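Local coordinates for protein methylmalonate-semialdehyde dehydrogenase (Oceanimonas doudoroffii, PDB 4ZZ7) that probably oxidises methylmalonate semialdehyde with NAD as electron acceptor, passing the acyl group on to coenzyme A, as other aldehyde dehydrogenases of its acylating type do, at residues 411-416 and 456-461; 251-256 and 407-412; 247-252 and 463-468; 158-163 and 224-229. One frame throughout, in Å; residues are numbered along the deposited sequence.

Interaction 1 of 4, residues 411-416 and 456-461; sequences YGNGTC and KRSLFG. With NAD (nicotinamide-adenine-dinucleotide), chain M.
Ser458 OG reaches across to the backbone N of Gly412 and to CB of Tyr411, 3.3 Å away at the root of the ring. This oxygen, anti to its own carbonyl carbon (chi1 -60°), accepts a hydrogen bond from Gly412 N at 3.1 Å with an N-H...O angle of 148° and donates in turn to Gly251 O, so it is held from two directions. Lys456 lays its CE against the carbonyl of Tyr411, the chain bending at chi3 (-64°), and its ammonium group goes on to the carbonyls of Asp407 and His409. Here two sheets of the aldehyde dehydrogenase fold come together: strand 411-418 belongs to the sheet that also holds strand 254-258, whereas strand 459-460 edges the sheet of the NAD-binding domain. Asn413 stands at this junction, its CB 3.5 Å from Ser458 OG. Its amide turns to the cofactor: ND2 gives a weak bond to NAD O7N at 3.1 Å, besides bonding Cys283 O, the cysteine of the family's active-site signature. On the other side of the amide a water lies 2.6 Å from Asn413 OD1 and 3.1 Å from Ser458 O. An alanine here would remove the whole amide and would probably leave the carboxamide oxygen of NAD and Cys283 O each short of a donor, and the water without one of its acceptors. Arg457 points its guanidinium away, to a salt bridge with Glu410.

Interaction 2 of 4, residues 251-256 and 407-412; sequences GAKNHA and DAHEYG
The turn that carries the chain from the NAD-binding sheet into strand 254-258 packs against the corner between helix 399-408 and strand 411-418, the backbone of Gly251 and Ala252 meeting Tyr411, and the side chain of Lys253 meeting His409. The phenol ring of Tyr411 lies flat on the peptide joining Gly251 to Ala252. Ala252 N sits 3.5 Å above the ring plane of Tyr411, over its centre, and Gly251 CA makes a CH-pi contact 4.2 Å from the ring centroid. Further along, Lys253 CB rests over one face of the His409 imidazole, 3.7 Å from its centroid, before the chain bends away at chi2 (-83°). His255 approaches the same ring with its edge, an offset edge-to-face pair with centroids 5.7 Å apart and planes at 64°. Its own ring is fixed by ND1, which donates to Lys253 O at 2.8 Å; the oxygen lies in the imidazole plane, while the donor stands above the carbonyl plane. His409 ND1 takes a weak bond from Tyr411 N at 3.3 Å. Since His409 NE2 also bonds Tyr382 O, the pattern suggests a neutral imidazole with its proton on NE2, fixed in rotation from both nitrogens.

Interaction 3 of 4, residues 247-252 and 463-468; sequences QALGGA and LHAYGP. With NAD (nicotinamide-adenine-dinucleotide), chain M.
With its CG lodged between the backbone N and the carbonyl carbon (chi1 59°) and the rest of its chain extended (chi2 -173°), Gln247 carries its amide straight to the carbonyls of Leu463 and His464. Gln247 NE2 donates to Leu463 O at 2.8 Å with an N-H...O angle of 145°. That oxygen lies in the amide plane of Gln247, though the nitrogen approaches from well above the plane of the carbonyl. A second, weak bond runs from Gln247 NE2 to His464 O at 3.0 Å, so one nitrogen grips two successive peptide oxygens. Gln247 OE1, at the other corner of the amide, meets Ser224 OG and accepts from a water 3.0 Å away. This water takes the backbone N-H of Tyr466 and thereby extends the grip to a third turn residue. With both ends of the amide engaged, its flip state is well defined by its partners. Leu249, two residues on along the same strand, lays its CD2 branch against the methyl of Ala465, CD2 to CB 3.8 Å. The same branch, on its other flank, touches the carboxamide of the cofactor, with Leu249 CD2 3.3 Å from NAD N7N. Strand 245-249 is the last of the parallel strands in the Rossmann-like NAD-binding domain of aldehyde dehydrogenases, and the contact joins it to the buried turn that leads into helix 467-473, beside the nicotinamide end of the dinucleotide site.

Interaction 4 of 4, residues 158-163 and 224-229; sequences PLWMFP and SFVGST. With NAD (nicotinamide-adenine-dinucleotide), chain M.
Helix 158-163 and strand 224-226 run almost exactly antiparallel, at 176°, with their axes 9.6 Å apart and Met161 set closest to Ser224. Met161 reaches over the strand in an extended chain (chi2 180°, chi3 -168°). Its SD lies 3.6 Å from Ser224 CB, and its CE ends 3.5 Å from Val226 CG2. Trp160, one residue earlier, crosses Val226 at about a right angle, bringing CE3 to 4.0 Å from Val226 CG2. The arrangement is that of a Rossmann-like domain: helix 156-167 is the crossover between parallel strands 144-148 and 171-175, and it covers one side of the sheet, including strand 220-226. Without the thioether arm, as with an alanine at Met161, a gap would probably open between helix and strand, leaving the CG2 methyl of Val226 less firmly backed. Val226 spans two jobs, because its other methyl, CG1, faces the nicotinamide, 3.7 Å from NAD N7N, and the edge of the Trp160 indole also points at that nitrogen. Mid-strand, Phe225 points away from the helix, the edge of its ring turned to the adenosine ribose, CE1 to NAD O4B 3.4 Å. Ser228, N-cap of helix 229-241, gives its N-H to phosphate oxygen O2A of NAD, N to O2A 2.6 Å.

From the N terminus, interaction 4 comes first and closes a loop of 60 residues inside the NAD-binding domain, before any of the others opens. Interactions 2 and 3 then start from overlapping residues around 247-256. Interaction 3 spans 210 residues to the turn before helix 467-473, and interaction 2 closes earlier, at 407-412. There interaction 1 begins, sharing Tyr411 and Gly412, and it lies nested within the loop of interaction 3. Thr229 OG1 bonds both Gly251 N and Arg457 O, and Phe460 N probably bonds Ala248 O. Interactions 3 and 4 belong to the NAD-binding sheet; interaction 2 lies where neighbouring strands 254-258 and 411-418 of the second sheet begin, and interaction 1 ties that sheet to the NAD-binding one.

Interaction 1 of 4, residues 411-416 and 456-461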
# COMPACT_ATOMS: atom_id res chain seq x y z
N TYR A 411 6.03 -23.73 21.45
CA TYR A 411 5.51 -23.29 20.15
C TYR A 411 4.33 -22.29 20.19
O TYR A 411 3.60 -22.18 21.17
CB TYR A 411 5.10 -24.52 19.35
CG TYR A 411 6.17 -25.60 19.21
CD1 TYR A 411 7.48 -25.29 18.77
CD2 TYR A 411 5.89 -26.93 19.49
CE1 TYR A 411 8.45 -26.28 18.64
CE2 TYR A 411 6.86 -27.92 19.35
CZ TYR A 411 8.13 -27.59 18.93
OH TYR A 411 9.06 -28.58 18.78
N GLY A 412 4.17 -21.56 19.09
CA GLY A 412 3.03 -20.68 18.89
C GLY A 412 2.72 -20.52 17.40
O GLY A 412 2.58 -19.40 16.92
N ASN A 413 2.62 -21.65 16.69
CA ASN A 413 2.46 -21.64 15.23
C ASN A 413 1.05 -21.25 14.88
O ASN A 413 0.84 -20.22 14.26
CB ASN A 413 2.84 -22.99 14.60
CG ASN A 413 3.41 -22.86 13.19
OD1 ASN A 413 3.92 -21.83 12.80
ND2 ASN A 413 3.34 -23.93 12.41
N GLY A 414 0.07 -22.04 15.32
CA GLY A 414 -1.34 -21.83 14.99
C GLY A 414 -2.28 -22.21 16.12
O GLY A 414 -1.97 -23.11 16.90
N THR A 415 -3.42 -21.54 16.21
CA THR A 415 -4.40 -21.82 17.24
C THR A 415 -5.79 -21.56 16.71
O THR A 415 -5.94 -20.88 15.68
CB THR A 415 -4.19 -20.94 18.47
OG1 THR A 415 -5.06 -21.37 19.52
CG2 THR A 415 -4.49 -19.47 18.15
N CYS A 416 -6.81 -22.07 17.42
CA CYS A 416 -8.23 -21.81 17.08
C CYS A 416 -9.05 -21.62 18.35
O CYS A 416 -8.69 -22.10 19.41
CB CYS A 416 -8.84 -22.94 16.22
SG CYS A 416 -10.68 -22.91 16.03
N LYS A 456 7.07 -17.21 18.59
CA LYS A 456 7.92 -17.90 19.56
C LYS A 456 8.96 -18.79 18.85
O LYS A 456 9.68 -18.31 17.97
CB LYS A 456 7.04 -18.63 20.59
CG LYS A 456 6.17 -17.66 21.35
CD LYS A 456 5.49 -18.31 22.54
CE LYS A 456 4.53 -19.40 22.09
NZ LYS A 456 3.49 -19.71 23.12
N ARG A 457 9.00 -20.07 19.20
CA ARG A 457 9.99 -21.01 18.73
C ARG A 457 9.57 -21.67 17.43
O ARG A 457 10.35 -22.41 16.83
CB ARG A 457 10.21 -22.09 19.79
CG ARG A 457 10.93 -21.62 21.05
CD ARG A 457 12.44 -21.88 20.99
NE ARG A 457 12.79 -23.30 20.98
CZ ARG A 457 13.99 -23.79 20.66
NH1 ARG A 457 15.01 -22.99 20.33
NH2 ARG A 457 14.20 -25.11 20.68
N SER A 458 8.33 -21.44 17.00
CA SER A 458 7.85 -21.95 15.70
C SER A 458 8.46 -21.23 14.46
O SER A 458 8.30 -21.69 13.33
CB SER A 458 6.31 -21.89 15.63
OG SER A 458 5.70 -22.69 16.65
N LEU A 459 9.13 -20.10 14.67
CA LEU A 459 9.72 -19.32 13.58
C LEU A 459 10.94 -18.50 14.00
O LEU A 459 10.93 -17.79 15.01
CB LEU A 459 8.66 -18.38 13.01
CG LEU A 459 9.03 -17.68 11.70
CD1 LEU A 459 7.80 -17.50 10.85
CD2 LEU A 459 9.71 -16.33 11.93
N PHE A 460 11.99 -18.59 13.19
CA PHE A 460 13.17 -17.77 13.37
C PHE A 460 13.28 -16.80 12.20
O PHE A 460 13.35 -17.20 11.05
CB PHE A 460 14.44 -18.63 13.50
CG PHE A 460 14.39 -19.62 14.63
CD1 PHE A 460 13.86 -20.88 14.45
CD2 PHE A 460 14.89 -19.31 15.87
CE1 PHE A 460 13.82 -21.81 15.49
CE2 PHE A 460 14.85 -20.22 16.92
CZ PHE A 460 14.32 -21.47 16.73
N GLY A 461 13.26 -15.51 12.53
CA GLY A 461 13.35 -14.43 11.55
C GLY A 461 12.31 -13.35 11.79
O GLY A 461 11.57 -13.38 12.80
PA NAD M . 13.42 -31.65 9.37
O1A NAD M . 14.19 -32.96 9.53
O2A NAD M . 13.37 -30.62 10.48
O5B NAD M . 14.04 -30.85 8.09
C5B NAD M . 13.59 -31.04 6.74
C4B NAD M . 14.67 -30.65 5.73
O4B NAD M . 15.90 -30.34 6.40
C3B NAD M . 15.02 -31.76 4.74
O3B NAD M . 15.14 -31.17 3.45
C2B NAD M . 16.31 -32.37 5.27
O2B NAD M . 17.28 -32.83 4.31
C1B NAD M . 16.95 -31.25 6.06
N9A NAD M . 17.67 -31.73 7.27
C8A NAD M . 17.25 -32.72 8.12
N7A NAD M . 18.13 -32.88 9.13
C5A NAD M . 19.14 -31.99 8.94
C6A NAD M . 20.41 -31.64 9.66
N6A NAD M . 20.75 -32.30 10.78
N1A NAD M . 21.19 -30.65 9.14
C2A NAD M . 20.84 -29.99 7.99
N3A NAD M . 19.71 -30.24 7.30
C4A NAD M . 18.84 -31.22 7.71
O3 NAD M . 11.88 -31.98 8.91
PN NAD M . 11.23 -33.38 8.38
O1N NAD M . 11.71 -33.71 6.96
O2N NAD M . 11.22 -34.49 9.44
O5D NAD M . 9.74 -32.80 8.29
C5D NAD M . 8.95 -32.66 9.49
C4D NAD M . 8.97 -31.27 10.15
O4D NAD M . 8.40 -30.20 9.35
C3D NAD M . 8.14 -31.28 11.45
O3D NAD M . 9.00 -31.30 12.59
C2D NAD M . 7.25 -30.03 11.42
O2D NAD M . 7.30 -29.31 12.66
C1D NAD M . 7.83 -29.24 10.25
N1N NAD M . 6.89 -28.36 9.56
C2N NAD M . 6.94 -27.06 9.88
C3N NAD M . 6.10 -26.15 9.25
C7N NAD M . 6.08 -24.68 9.60
O7N NAD M . 5.95 -24.24 10.74
N7N NAD M . 6.18 -23.85 8.57
C4N NAD M . 5.22 -26.60 8.27
C5N NAD M . 5.19 -27.95 7.95
C6N NAD M . 6.05 -28.82 8.62
O HOH W 1 5.97 -20.89 11.50

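Interaction 2 of 4, residues 251-256 and 407-412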
# COMPACT_ATOMS: atom_id res chain seq x y z
N GLY A 251 8.62 -26.21 14.44
CA GLY A 251 7.54 -27.07 14.91
C GLY A 251 6.33 -26.36 15.47
O GLY A 251 6.25 -25.13 15.47
N ALA A 252 5.39 -27.16 15.97
CA ALA A 252 4.09 -26.66 16.40
C ALA A 252 3.34 -27.58 17.39
O ALA A 252 3.48 -28.79 17.34
CB ALA A 252 3.25 -26.42 15.17
N LYS A 253 2.58 -26.97 18.29
CA LYS A 253 1.56 -27.67 19.10
C LYS A 253 0.27 -26.85 19.11
O LYS A 253 0.04 -25.99 19.98
CB LYS A 253 2.04 -27.95 20.54
CG LYS A 253 2.30 -29.42 20.85
CD LYS A 253 1.03 -30.19 21.22
CE LYS A 253 1.33 -31.63 21.64
NZ LYS A 253 1.47 -32.57 20.51
N ASN A 254 -0.58 -27.11 18.11
CA ASN A 254 -1.72 -26.23 17.87
C ASN A 254 -2.88 -26.57 18.78
O ASN A 254 -3.37 -27.69 18.75
CB ASN A 254 -2.13 -26.27 16.40
CG ASN A 254 -1.17 -25.49 15.47
OD1 ASN A 254 -1.57 -25.05 14.40
ND2 ASN A 254 0.06 -25.31 15.87
N HIS A 255 -3.31 -25.59 19.58
CA HIS A 255 -4.39 -25.76 20.54
C HIS A 255 -5.69 -25.14 20.03
O HIS A 255 -5.66 -24.09 19.41
CB HIS A 255 -4.06 -25.06 21.86
CG HIS A 255 -2.97 -25.71 22.67
ND1 HIS A 255 -1.73 -26.01 22.16
CD2 HIS A 255 -2.93 -26.07 23.98
CE1 HIS A 255 -0.98 -26.55 23.10
NE2 HIS A 255 -1.68 -26.59 24.21
N ALA A 256 -6.82 -25.77 20.34
CA ALA A 256 -8.15 -25.21 20.08
C ALA A 256 -8.94 -25.13 21.39
O ALA A 256 -9.14 -26.14 22.07
CB ALA A 256 -8.91 -26.07 19.08
N ASP A 407 -0.05 -19.86 25.66
CA ASP A 407 1.07 -18.91 25.71
C ASP A 407 2.30 -19.50 26.42
O ASP A 407 3.43 -19.14 26.10
CB ASP A 407 0.68 -17.63 26.45
CG ASP A 407 -0.33 -16.80 25.71
OD1 ASP A 407 -0.36 -16.84 24.46
OD2 ASP A 407 -1.12 -16.11 26.39
N ALA A 408 2.06 -20.36 27.40
CA ALA A 408 3.14 -21.04 28.13
C ALA A 408 3.94 -21.99 27.25
O ALA A 408 5.14 -22.13 27.44
CB ALA A 408 2.58 -21.82 29.32
N HIS A 409 3.28 -22.61 26.27
CA HIS A 409 3.91 -23.63 25.42
C HIS A 409 5.11 -23.10 24.65
O HIS A 409 5.22 -21.91 24.35
CB HIS A 409 2.89 -24.24 24.45
CG HIS A 409 3.23 -25.64 24.05
ND1 HIS A 409 4.13 -25.93 23.05
CD2 HIS A 409 2.85 -26.83 24.57
CE1 HIS A 409 4.27 -27.24 22.95
NE2 HIS A 409 3.50 -27.81 23.86
N GLU A 410 6.02 -24.01 24.33
CA GLU A 410 7.21 -23.66 23.56
C GLU A 410 6.82 -22.99 22.23
O GLU A 410 7.21 -21.84 21.96
CB GLU A 410 8.08 -24.92 23.34
CG GLU A 410 9.49 -24.67 22.80
CD GLU A 410 10.22 -25.97 22.43
OE1 GLU A 410 9.77 -27.06 22.90
OE2 GLU A 410 11.23 -25.90 21.67
N TYR A 411 6.03 -23.73 21.45
CA TYR A 411 5.51 -23.29 20.15
C TYR A 411 4.33 -22.29 20.19
O TYR A 411 3.60 -22.18 21.17
CB TYR A 411 5.10 -24.52 19.35
CG TYR A 411 6.17 -25.60 19.21
CD1 TYR A 411 7.48 -25.29 18.77
CD2 TYR A 411 5.89 -26.93 19.49
CE1 TYR A 411 8.45 -26.28 18.64
CE2 TYR A 411 6.86 -27.92 19.35
CZ TYR A 411 8.13 -27.59 18.93
OH TYR A 411 9.06 -28.58 18.78
N GLY A 412 4.17 -21.56 19.09
CA GLY A 412 3.03 -20.68 18.89
C GLY A 412 2.72 -20.52 17.40
O GLY A 412 2.58 -19.40 16.92

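Interaction 3 of 4, residues 247-252 and 463-468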
# COMPACT_ATOMS: atom_id res chain seq x y z
N GLN A 247 15.07 -17.16 6.87
CA GLN A 247 13.78 -17.38 7.55
C GLN A 247 13.69 -18.89 7.77
O GLN A 247 13.77 -19.68 6.83
CB GLN A 247 12.58 -16.83 6.73
CG GLN A 247 12.41 -17.44 5.33
CD GLN A 247 11.34 -16.82 4.41
OE1 GLN A 247 11.21 -17.23 3.25
NE2 GLN A 247 10.56 -15.86 4.92
N ALA A 248 13.56 -19.31 9.02
CA ALA A 248 13.44 -20.70 9.33
C ALA A 248 12.20 -20.95 10.15
O ALA A 248 12.06 -20.48 11.27
CB ALA A 248 14.65 -21.17 10.09
N LEU A 249 11.29 -21.72 9.57
CA LEU A 249 10.05 -22.11 10.23
C LEU A 249 10.19 -23.50 10.82
O LEU A 249 10.83 -24.36 10.24
CB LEU A 249 8.90 -22.05 9.22
CG LEU A 249 8.42 -20.64 8.88
CD1 LEU A 249 9.42 -19.91 8.04
CD2 LEU A 249 7.09 -20.69 8.15
N GLY A 250 9.54 -23.70 11.96
CA GLY A 250 9.81 -24.81 12.87
C GLY A 250 8.58 -25.61 13.26
O GLY A 250 7.62 -25.67 12.51
N GLY A 251 8.62 -26.21 14.44
CA GLY A 251 7.54 -27.07 14.91
C GLY A 251 6.33 -26.36 15.47
O GLY A 251 6.25 -25.13 15.47
N ALA A 252 5.39 -27.16 15.97
CA ALA A 252 4.09 -26.66 16.40
C ALA A 252 3.34 -27.58 17.39
O ALA A 252 3.48 -28.79 17.34
CB ALA A 252 3.25 -26.42 15.17
N LEU A 463 10.58 -12.00 8.64
CA LEU A 463 9.71 -12.05 7.47
C LEU A 463 9.19 -13.46 7.30
O LEU A 463 9.97 -14.41 7.30
CB LEU A 463 10.45 -11.64 6.20
CG LEU A 463 10.81 -10.17 6.15
CD1 LEU A 463 11.80 -9.93 5.03
CD2 LEU A 463 9.58 -9.31 5.97
N HIS A 464 7.89 -13.59 7.12
CA HIS A 464 7.24 -14.88 7.12
C HIS A 464 7.22 -15.52 5.75
O HIS A 464 7.71 -14.95 4.80
CB HIS A 464 5.88 -14.71 7.73
CG HIS A 464 5.96 -14.33 9.17
ND1 HIS A 464 4.86 -14.33 10.01
CD2 HIS A 464 7.01 -13.97 9.93
CE1 HIS A 464 5.24 -13.98 11.22
NE2 HIS A 464 6.54 -13.75 11.20
N ALA A 465 6.68 -16.73 5.69
CA ALA A 465 6.66 -17.53 4.47
C ALA A 465 5.56 -17.10 3.53
O ALA A 465 4.47 -16.71 3.96
CB ALA A 465 6.52 -19.02 4.78
N TYR A 466 5.93 -17.16 2.23
CA TYR A 466 5.11 -16.87 1.05
C TYR A 466 4.42 -15.54 1.14
O TYR A 466 4.73 -14.77 2.02
CB TYR A 466 4.20 -18.08 0.64
CG TYR A 466 3.05 -18.55 1.53
CD1 TYR A 466 1.81 -17.97 1.42
CD2 TYR A 466 3.17 -19.66 2.35
CE1 TYR A 466 0.72 -18.43 2.15
CE2 TYR A 466 2.09 -20.13 3.07
CZ TYR A 466 0.86 -19.51 2.98
OH TYR A 466 -0.23 -19.94 3.70
N GLY A 467 3.53 -15.21 0.22
CA GLY A 467 2.72 -14.00 0.35
C GLY A 467 3.52 -12.73 0.19
O GLY A 467 4.55 -12.76 -0.48
N PRO A 468 3.07 -11.62 0.83
CA PRO A 468 3.80 -10.34 0.74
C PRO A 468 5.20 -10.33 1.35
O PRO A 468 6.13 -9.71 0.80
CB PRO A 468 2.91 -9.38 1.51
CG PRO A 468 1.56 -10.00 1.46
CD PRO A 468 1.85 -11.45 1.66
PA NAD M . 13.42 -31.65 9.37
O1A NAD M . 14.19 -32.96 9.53
O2A NAD M . 13.37 -30.62 10.48
O5B NAD M . 14.04 -30.85 8.09
C5B NAD M . 13.59 -31.04 6.74
C4B NAD M . 14.67 -30.65 5.73
O4B NAD M . 15.90 -30.34 6.40
C3B NAD M . 15.02 -31.76 4.74
O3B NAD M . 15.14 -31.17 3.45
C2B NAD M . 16.31 -32.37 5.27
O2B NAD M . 17.28 -32.83 4.31
C1B NAD M . 16.95 -31.25 6.06
N9A NAD M . 17.67 -31.73 7.27
C8A NAD M . 17.25 -32.72 8.12
N7A NAD M . 18.13 -32.88 9.13
C5A NAD M . 19.14 -31.99 8.94
C6A NAD M . 20.41 -31.64 9.66
N6A NAD M . 20.75 -32.30 10.78
N1A NAD M . 21.19 -30.65 9.14
C2A NAD M . 20.84 -29.99 7.99
N3A NAD M . 19.71 -30.24 7.30
C4A NAD M . 18.84 -31.22 7.71
O3 NAD M . 11.88 -31.98 8.91
PN NAD M . 11.23 -33.38 8.38
O1N NAD M . 11.71 -33.71 6.96
O2N NAD M . 11.22 -34.49 9.44
O5D NAD M . 9.74 -32.80 8.29
C5D NAD M . 8.95 -32.66 9.49
C4D NAD M . 8.97 -31.27 10.15
O4D NAD M . 8.40 -30.20 9.35
C3D NAD M . 8.14 -31.28 11.45
O3D NAD M . 9.00 -31.30 12.59
C2D NAD M . 7.25 -30.03 11.42
O2D NAD M . 7.30 -29.31 12.66
C1D NAD M . 7.83 -29.24 10.25
N1N NAD M . 6.89 -28.36 9.56
C2N NAD M . 6.94 -27.06 9.88
C3N NAD M . 6.10 -26.15 9.25
C7N NAD M . 6.08 -24.68 9.60
O7N NAD M . 5.95 -24.24 10.74
N7N NAD M . 6.18 -23.85 8.57
C4N NAD M . 5.22 -26.60 8.27
C5N NAD M . 5.19 -27.95 7.95
C6N NAD M . 6.05 -28.82 8.62
O HOH W 2 8.81 -17.63 1.53

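Interaction 4 of 4, residues 158-163 and 224-229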
# COMPACT_ATOMS: atom_id res chain seq x y z
N PRO A 158 7.60 -26.37 -1.17
CA PRO A 158 8.50 -25.79 -2.18
C PRO A 158 7.88 -24.67 -3.02
O PRO A 158 8.58 -23.73 -3.39
CB PRO A 158 8.89 -27.00 -3.03
CG PRO A 158 8.85 -28.13 -2.07
CD PRO A 158 7.68 -27.84 -1.16
N LEU A 159 6.57 -24.76 -3.28
CA LEU A 159 5.84 -23.69 -3.97
C LEU A 159 5.66 -22.44 -3.11
O LEU A 159 5.38 -21.36 -3.59
CB LEU A 159 4.50 -24.20 -4.49
CG LEU A 159 4.64 -25.22 -5.62
CD1 LEU A 159 3.31 -25.96 -5.82
CD2 LEU A 159 5.15 -24.61 -6.94
N TRP A 160 5.84 -22.59 -1.81
CA TRP A 160 5.98 -21.43 -0.96
C TRP A 160 7.13 -20.54 -1.38
O TRP A 160 7.06 -19.32 -1.24
CB TRP A 160 6.20 -21.85 0.50
CG TRP A 160 4.97 -22.37 1.18
CD1 TRP A 160 3.75 -22.62 0.62
CD2 TRP A 160 4.85 -22.69 2.56
NE1 TRP A 160 2.87 -23.06 1.58
CE2 TRP A 160 3.52 -23.12 2.78
CE3 TRP A 160 5.73 -22.64 3.64
CZ2 TRP A 160 3.06 -23.49 4.02
CZ3 TRP A 160 5.27 -23.01 4.87
CH2 TRP A 160 3.95 -23.43 5.05
N MET A 161 8.18 -21.15 -1.89
CA MET A 161 9.47 -20.48 -2.01
C MET A 161 9.83 -20.05 -3.43
O MET A 161 9.96 -18.85 -3.70
CB MET A 161 10.56 -21.41 -1.47
CG MET A 161 10.38 -21.79 -0.01
SD MET A 161 11.70 -22.88 0.56
CE MET A 161 11.04 -23.43 2.14
N PHE A 162 9.99 -21.02 -4.32
CA PHE A 162 10.58 -20.73 -5.62
C PHE A 162 9.72 -20.03 -6.67
O PHE A 162 10.25 -19.29 -7.49
CB PHE A 162 11.28 -21.96 -6.22
CG PHE A 162 10.37 -23.04 -6.72
CD1 PHE A 162 9.83 -22.96 -7.99
CD2 PHE A 162 10.15 -24.17 -5.97
CE1 PHE A 162 9.05 -23.99 -8.48
CE2 PHE A 162 9.37 -25.19 -6.44
CZ PHE A 162 8.82 -25.11 -7.71
N PRO A 163 8.40 -20.26 -6.67
CA PRO A 163 7.61 -19.40 -7.55
C PRO A 163 7.90 -17.93 -7.27
O PRO A 163 8.33 -17.22 -8.16
CB PRO A 163 6.17 -19.78 -7.21
CG PRO A 163 6.27 -21.19 -6.80
CD PRO A 163 7.55 -21.27 -6.02
N SER A 224 15.59 -19.90 2.70
CA SER A 224 14.24 -20.22 3.23
C SER A 224 14.17 -21.67 3.71
O SER A 224 14.22 -22.61 2.90
CB SER A 224 13.17 -20.01 2.14
OG SER A 224 12.93 -18.64 1.87
N PHE A 225 14.06 -21.85 5.03
CA PHE A 225 13.94 -23.19 5.62
C PHE A 225 12.59 -23.37 6.20
O PHE A 225 12.08 -22.46 6.84
CB PHE A 225 14.96 -23.45 6.74
CG PHE A 225 14.79 -24.80 7.40
CD1 PHE A 225 15.30 -25.93 6.82
CD2 PHE A 225 14.10 -24.94 8.60
CE1 PHE A 225 15.13 -27.16 7.41
CE2 PHE A 225 13.93 -26.17 9.20
CZ PHE A 225 14.45 -27.29 8.60
N VAL A 226 12.03 -24.56 5.98
CA VAL A 226 10.78 -25.02 6.61
C VAL A 226 11.06 -26.44 7.13
O VAL A 226 11.54 -27.28 6.39
CB VAL A 226 9.59 -25.02 5.62
CG1 VAL A 226 8.35 -25.64 6.23
CG2 VAL A 226 9.27 -23.60 5.21
N GLY A 227 10.78 -26.68 8.40
CA GLY A 227 11.02 -27.99 9.00
C GLY A 227 10.88 -27.96 10.51
O GLY A 227 10.09 -27.17 11.04
N SER A 228 11.60 -28.85 11.19
CA SER A 228 11.58 -28.94 12.67
C SER A 228 12.31 -27.78 13.36
O SER A 228 13.22 -27.16 12.79
CB SER A 228 12.18 -30.26 13.14
OG SER A 228 13.57 -30.29 12.87
N THR A 229 11.91 -27.50 14.59
CA THR A 229 12.52 -26.39 15.35
C THR A 229 14.01 -26.61 15.55
O THR A 229 14.80 -25.69 15.29
CB THR A 229 11.79 -26.13 16.68
OG1 THR A 229 10.48 -25.61 16.41
CG2 THR A 229 12.50 -25.09 17.52
PA NAD M . 13.42 -31.65 9.37
O1A NAD M . 14.19 -32.96 9.53
O2A NAD M . 13.37 -30.62 10.48
O5B NAD M . 14.04 -30.85 8.09
C5B NAD M . 13.59 -31.04 6.74
C4B NAD M . 14.67 -30.65 5.73
O4B NAD M . 15.90 -30.34 6.40
C3B NAD M . 15.02 -31.76 4.74
O3B NAD M . 15.14 -31.17 3.45
C2B NAD M . 16.31 -32.37 5.27
O2B NAD M . 17.28 -32.83 4.31
C1B NAD M . 16.95 -31.25 6.06
N9A NAD M . 17.67 -31.73 7.27
C8A NAD M . 17.25 -32.72 8.12
N7A NAD M . 18.13 -32.88 9.13
C5A NAD M . 19.14 -31.99 8.94
C6A NAD M . 20.41 -31.64 9.66
N6A NAD M . 20.75 -32.30 10.78
N1A NAD M . 21.19 -30.65 9.14
C2A NAD M . 20.84 -29.99 7.99
N3A NAD M . 19.71 -30.24 7.30
C4A NAD M . 18.84 -31.22 7.71
O3 NAD M . 11.88 -31.98 8.91
PN NAD M . 11.23 -33.38 8.38
O1N NAD M . 11.71 -33.71 6.96
O2N NAD M . 11.22 -34.49 9.44
O5D NAD M . 9.74 -32.80 8.29
C5D NAD M . 8.95 -32.66 9.49
C4D NAD M . 8.97 -31.27 10.15
O4D NAD M . 8.40 -30.20 9.35
C3D NAD M . 8.14 -31.28 11.45
O3D NAD M . 9.00 -31.30 12.59
C2D NAD M . 7.25 -30.03 11.42
O2D NAD M . 7.30 -29.31 12.66
C1D NAD M . 7.83 -29.24 10.25
N1N NAD M . 6.89 -28.36 9.56
C2N NAD M . 6.94 -27.06 9.88
C3N NAD M . 6.10 -26.15 9.25
C7N NAD M . 6.08 -24.68 9.60
O7N NAD M . 5.95 -24.24 10.74
N7N NAD M . 6.18 -23.85 8.57
C4N NAD M . 5.22 -26.60 8.27
C5N NAD M . 5.19 -27.95 7.95
C6N NAD M . 6.05 -28.82 8.62